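Long-range contact in protein SMG-7 (Caenorhabditis elegans, PDB 3ZHE), which pairs with SMG-5 through its 14-3-3-like domain in a heterodimer required for efficient nonsense-mediated mRNA decay: residues W5-I15 with Y25-D36. Residues are numbered along the deposited sequence; the frame is centred on the assembly and turned at random.
Sequences WEQLTVELRKI and YLRHLMKMFVAD
Met32 reaches across from helix 22-35 into a hole on helix 3-14 lined by Trp5, Leu8, Thr9 and Leu12. Its CB lies 4.1 Å from Trp5 CZ3, and CG comes next to Leu8 CB. SD then rests against Leu12 CD2 at 3.6 Å, and the bend at chi3 (64°) turns CE back over one face of the Trp5 ring, 3.8 Å from the centroid of its six-membered part. This methyl makes a CH-pi contact almost along the ring normal, with the sulfur farther above the same face, a Met-aromatic contact. The edge of the indole, meanwhile, is directed at the backbone O of Met32 itself, and Asp36 CB approaches the ring obliquely.

The reciprocal knob is Leu12, set among Tyr25, His28, Leu29 and Met32. Its CD1 sits over the Tyr25 face, 3.7 Å from the centroid, while the same methyl touches the edge of His28 at CD2. His28 gives the one hydrogen bond between the segments: NE2 donates to Leu8 O (3.1 Å, 172°), in the carbonyl plane and on a lone pair. That oxygen also accepts from Leu12 N, so a helical carbonyl serves two donors. At the far end, Ile15 CG2 meets the Tyr25 edge.

Segments 5-14 and 25-35 run antiparallel, at 170°, in a hairpin probably belonging to the 14-3-3-like domain. Helix 3-14 is its outer layer, Trp5 also packing on helix 37-42; behind helix 22-35, Leu26 and Met30 meet Phe81 of helix 68-92. Phe45 of helix 45-63 flanks the interface, touched by Leu29 and Met32, and Lys31 packs on Ile124 of the SMG-5 chain.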
loop_
_atom_site.group_PDB
_atom_site.type_symbol
_atom_site.label_atom_id
_atom_site.label_comp_id
_atom_site.label_asym_id
_atom_site.label_seq_id
_atom_site.Cartn_x
_atom_site.Cartn_y
_atom_site.Cartn_z
ATOM N N TRP B 5 17.120 -7.174 -23.912
ATOM C CA TRP B 5 16.174 -6.067 -23.989
ATOM C C TRP B 5 15.876 -5.681 -25.432
ATOM O O TRP B 5 14.757 -5.292 -25.756
ATOM C CB TRP B 5 16.706 -4.854 -23.227
ATOM C CG TRP B 5 15.793 -3.667 -23.289
ATOM C CD1 TRP B 5 15.871 -2.615 -24.154
ATOM C CD2 TRP B 5 14.660 -3.415 -22.452
ATOM N NE1 TRP B 5 14.857 -1.721 -23.906
ATOM C CE2 TRP B 5 14.099 -2.190 -22.866
ATOM C CE3 TRP B 5 14.064 -4.106 -21.392
ATOM C CZ2 TRP B 5 12.973 -1.641 -22.255
ATOM C CZ3 TRP B 5 12.947 -3.561 -20.789
ATOM C CH2 TRP B 5 12.413 -2.341 -21.221
ATOM N N GLU B 6 16.886 -5.778 -26.290
ATOM C CA GLU B 6 16.715 -5.472 -27.704
ATOM C C GLU B 6 15.818 -6.510 -28.369
ATOM O O GLU B 6 14.974 -6.174 -29.204
ATOM C CB GLU B 6 18.071 -5.419 -28.410
ATOM N N GLN B 7 16.005 -7.772 -27.992
ATOM C CA GLN B 7 15.180 -8.855 -28.514
ATOM C C GLN B 7 13.731 -8.659 -28.084
ATOM O O GLN B 7 12.812 -8.748 -28.901
ATOM C CB GLN B 7 15.707 -10.212 -28.038
ATOM C CG GLN B 7 14.921 -11.408 -28.554
ATOM C CD GLN B 7 15.127 -11.661 -30.037
ATOM O OE1 GLN B 7 15.993 -11.058 -30.671
ATOM N NE2 GLN B 7 14.328 -12.563 -30.596
ATOM N N LEU B 8 13.540 -8.375 -26.800
ATOM C CA LEU B 8 12.216 -8.078 -26.265
ATOM C C LEU B 8 11.610 -6.860 -26.958
ATOM O O LEU B 8 10.395 -6.771 -27.116
ATOM C CB LEU B 8 12.287 -7.849 -24.752
ATOM C CG LEU B 8 12.678 -9.059 -23.899
ATOM C CD1 LEU B 8 13.021 -8.638 -22.478
ATOM C CD2 LEU B 8 11.567 -10.100 -23.895
ATOM N N THR B 9 12.465 -5.930 -27.374
ATOM C CA THR B 9 12.022 -4.722 -28.065
ATOM C C THR B 9 11.485 -5.058 -29.451
ATOM O O THR B 9 10.418 -4.584 -29.844
ATOM C CB THR B 9 13.163 -3.689 -28.207
ATOM O OG1 THR B 9 13.742 -3.427 -26.922
ATOM C CG2 THR B 9 12.637 -2.388 -28.799
ATOM N N VAL B 10 12.234 -5.875 -30.187
ATOM C CA VAL B 10 11.797 -6.332 -31.503
ATOM C C VAL B 10 10.489 -7.105 -31.387
ATOM O O VAL B 10 9.555 -6.891 -32.165
ATOM C CB VAL B 10 12.856 -7.227 -32.176
ATOM C CG1 VAL B 10 12.300 -7.851 -33.448
ATOM C CG2 VAL B 10 14.116 -6.431 -32.474
ATOM N N GLU B 11 10.426 -7.997 -30.403
ATOM C CA GLU B 11 9.221 -8.775 -30.144
ATOM C C GLU B 11 8.044 -7.869 -29.789
ATOM O O GLU B 11 6.891 -8.189 -30.085
ATOM C CB GLU B 11 9.471 -9.786 -29.021
ATOM C CG GLU B 11 10.505 -10.847 -29.364
ATOM C CD GLU B 11 11.045 -11.551 -28.137
ATOM O OE1 GLU B 11 10.635 -11.188 -27.014
ATOM O OE2 GLU B 11 11.882 -12.467 -28.293
ATOM N N LEU B 12 8.342 -6.739 -29.157
ATOM C CA LEU B 12 7.310 -5.775 -28.793
ATOM C C LEU B 12 6.785 -5.056 -30.029
ATOM O O LEU B 12 5.576 -4.910 -30.209
ATOM C CB LEU B 12 7.851 -4.753 -27.790
ATOM C CG LEU B 12 6.894 -3.616 -27.421
ATOM C CD1 LEU B 12 5.700 -4.141 -26.635
ATOM C CD2 LEU B 12 7.610 -2.516 -26.650
ATOM N N ARG B 13 7.706 -4.612 -30.880
ATOM C CA ARG B 13 7.352 -3.859 -32.078
ATOM C C ARG B 13 6.663 -4.723 -33.134
ATOM O O ARG B 13 5.901 -4.214 -33.954
ATOM C CB ARG B 13 8.591 -3.187 -32.674
ATOM N N LYS B 14 6.937 -6.025 -33.116
ATOM C CA LYS B 14 6.300 -6.951 -34.050
ATOM C C LYS B 14 4.792 -7.026 -33.834
ATOM O O LYS B 14 4.030 -7.197 -34.786
ATOM C CB LYS B 14 6.901 -8.351 -33.920
ATOM C CG LYS B 14 8.208 -8.545 -34.660
ATOM C CD LYS B 14 8.737 -9.950 -34.458
ATOM C CE LYS B 14 9.867 -10.252 -35.420
ATOM N NZ LYS B 14 10.317 -11.665 -35.308
ATOM N N ILE B 15 4.376 -6.904 -32.577
ATOM C CA ILE B 15 2.968 -6.993 -32.195
ATOM C C ILE B 15 2.118 -5.955 -32.929
ATOM O O ILE B 15 2.440 -4.770 -32.920
ATOM C CB ILE B 15 2.798 -6.808 -30.670
ATOM C CG1 ILE B 15 3.591 -7.873 -29.908
ATOM C CG2 ILE B 15 1.330 -6.852 -30.275
ATOM C CD1 ILE B 15 3.469 -7.765 -28.407
ATOM N N TYR B 25 -0.209 -6.922 -26.213
ATOM C CA TYR B 25 0.763 -5.846 -26.098
ATOM C C TYR B 25 0.980 -5.444 -24.642
ATOM O O TYR B 25 2.116 -5.244 -24.213
ATOM C CB TYR B 25 0.292 -4.639 -26.908
ATOM C CG TYR B 25 1.370 -3.621 -27.190
ATOM C CD1 TYR B 25 1.664 -2.618 -26.276
ATOM C CD2 TYR B 25 2.090 -3.659 -28.375
ATOM C CE1 TYR B 25 2.647 -1.683 -26.534
ATOM C CE2 TYR B 25 3.074 -2.731 -28.643
ATOM C CZ TYR B 25 3.349 -1.744 -27.720
ATOM O OH TYR B 25 4.330 -0.816 -27.981
ATOM N N LEU B 26 -0.112 -5.326 -23.889
ATOM C CA LEU B 26 -0.048 -4.953 -22.476
ATOM C C LEU B 26 0.746 -5.969 -21.666
ATOM O O LEU B 26 1.636 -5.609 -20.888
ATOM C CB LEU B 26 -1.457 -4.813 -21.892
ATOM C CG LEU B 26 -2.241 -3.547 -22.236
ATOM C CD1 LEU B 26 -3.592 -3.553 -21.537
ATOM C CD2 LEU B 26 -1.442 -2.315 -21.847
ATOM N N ARG B 27 0.412 -7.241 -21.853
ATOM C CA ARG B 27 1.096 -8.318 -21.147
ATOM C C ARG B 27 2.576 -8.367 -21.513
ATOM O O ARG B 27 3.428 -8.632 -20.657
ATOM C CB ARG B 27 0.432 -9.666 -21.430
ATOM C CG ARG B 27 -0.955 -9.809 -20.827
ATOM C CD ARG B 27 -1.403 -11.262 -20.808
ATOM N NE ARG B 27 -1.399 -11.850 -22.145
ATOM C CZ ARG B 27 -2.439 -11.831 -22.969
ATOM N NH1 ARG B 27 -3.571 -11.254 -22.594
ATOM N NH2 ARG B 27 -2.347 -12.388 -24.168
ATOM N N HIS B 28 2.886 -8.102 -22.778
ATOM C CA HIS B 28 4.285 -8.043 -23.186
ATOM C C HIS B 28 5.000 -6.869 -22.514
ATOM O O HIS B 28 6.173 -6.973 -22.151
ATOM C CB HIS B 28 4.420 -7.960 -24.706
ATOM C CG HIS B 28 5.818 -8.186 -25.195
ATOM N ND1 HIS B 28 6.363 -9.443 -25.335
ATOM C CD2 HIS B 28 6.785 -7.313 -25.565
ATOM C CE1 HIS B 28 7.604 -9.337 -25.777
ATOM N NE2 HIS B 28 7.884 -8.053 -25.924
ATOM N N LEU B 29 4.290 -5.756 -22.346
ATOM C CA LEU B 29 4.839 -4.611 -21.628
ATOM C C LEU B 29 5.109 -4.965 -20.172
ATOM O O LEU B 29 6.078 -4.492 -19.582
ATOM C CB LEU B 29 3.912 -3.396 -21.715
ATOM C CG LEU B 29 4.104 -2.487 -22.930
ATOM C CD1 LEU B 29 3.278 -1.218 -22.794
ATOM C CD2 LEU B 29 5.576 -2.150 -23.128
ATOM N N MET B 30 4.246 -5.797 -19.595
ATOM C CA MET B 30 4.457 -6.294 -18.238
ATOM C C MET B 30 5.730 -7.132 -18.169
ATOM O O MET B 30 6.537 -6.991 -17.241
ATOM C CB MET B 30 3.260 -7.127 -17.775
ATOM C CG MET B 30 2.032 -6.312 -17.414
ATOM S SD MET B 30 0.590 -7.354 -17.134
ATOM C CE MET B 30 -0.494 -6.210 -16.288
ATOM N N LYS B 31 5.900 -8.002 -19.160
ATOM C CA LYS B 31 7.090 -8.843 -19.232
ATOM C C LYS B 31 8.359 -8.002 -19.351
ATOM O O LYS B 31 9.365 -8.286 -18.700
ATOM C CB LYS B 31 6.991 -9.814 -20.409
ATOM C CG LYS B 31 8.204 -10.714 -20.559
ATOM C CD LYS B 31 8.062 -11.662 -21.736
ATOM C CE LYS B 31 9.312 -12.510 -21.892
ATOM N NZ LYS B 31 9.228 -13.424 -23.063
ATOM N N MET B 32 8.303 -6.963 -20.179
ATOM C CA MET B 32 9.436 -6.056 -20.341
ATOM C C MET B 32 9.680 -5.234 -19.075
ATOM O O MET B 32 10.808 -4.818 -18.804
ATOM C CB MET B 32 9.237 -5.141 -21.555
ATOM C CG MET B 32 9.135 -5.884 -22.882
ATOM S SD MET B 32 9.176 -4.797 -24.321
ATOM C CE MET B 32 10.822 -4.103 -24.180
ATOM N N PHE B 33 8.622 -5.002 -18.303
ATOM C CA PHE B 33 8.742 -4.293 -17.032
ATOM C C PHE B 33 9.508 -5.142 -16.026
ATOM O O PHE B 33 10.511 -4.704 -15.463
ATOM C CB PHE B 33 7.362 -3.935 -16.471
ATOM C CG PHE B 33 6.993 -2.485 -16.633
ATOM C CD1 PHE B 33 7.565 -1.511 -15.829
ATOM C CD2 PHE B 33 6.062 -2.099 -17.581
ATOM C CE1 PHE B 33 7.220 -0.177 -15.979
ATOM C CE2 PHE B 33 5.713 -0.771 -17.736
ATOM C CZ PHE B 33 6.291 0.192 -16.935
ATOM N N VAL B 34 9.025 -6.363 -15.810
ATOM C CA VAL B 34 9.675 -7.306 -14.903
ATOM C C VAL B 34 11.119 -7.586 -15.326
ATOM O O VAL B 34 12.014 -7.700 -14.484
ATOM C CB VAL B 34 8.880 -8.628 -14.824
ATOM C CG1 VAL B 34 9.683 -9.708 -14.118
ATOM C CG2 VAL B 34 7.544 -8.402 -14.127
ATOM N N ALA B 35 11.335 -7.677 -16.636
ATOM C CA ALA B 35 12.662 -7.928 -17.189
ATOM C C ALA B 35 13.666 -6.837 -16.815
ATOM O O ALA B 35 14.802 -7.131 -16.442
ATOM C CB ALA B 35 12.584 -8.080 -18.701
ATOM N N ASP B 36 13.242 -5.580 -16.916
ATOM C CA ASP B 36 14.124 -4.449 -16.642
ATOM C C ASP B 36 13.312 -3.194 -16.318
ATOM O O ASP B 36 13.157 -2.314 -17.165
ATOM C CB ASP B 36 15.036 -4.193 -17.847
ATOM C CG ASP B 36 16.257 -3.361 -17.498
ATOM O OD1 ASP B 36 16.164 -2.494 -16.604
ATOM O OD2 ASP B 36 17.316 -3.575 -18.125
#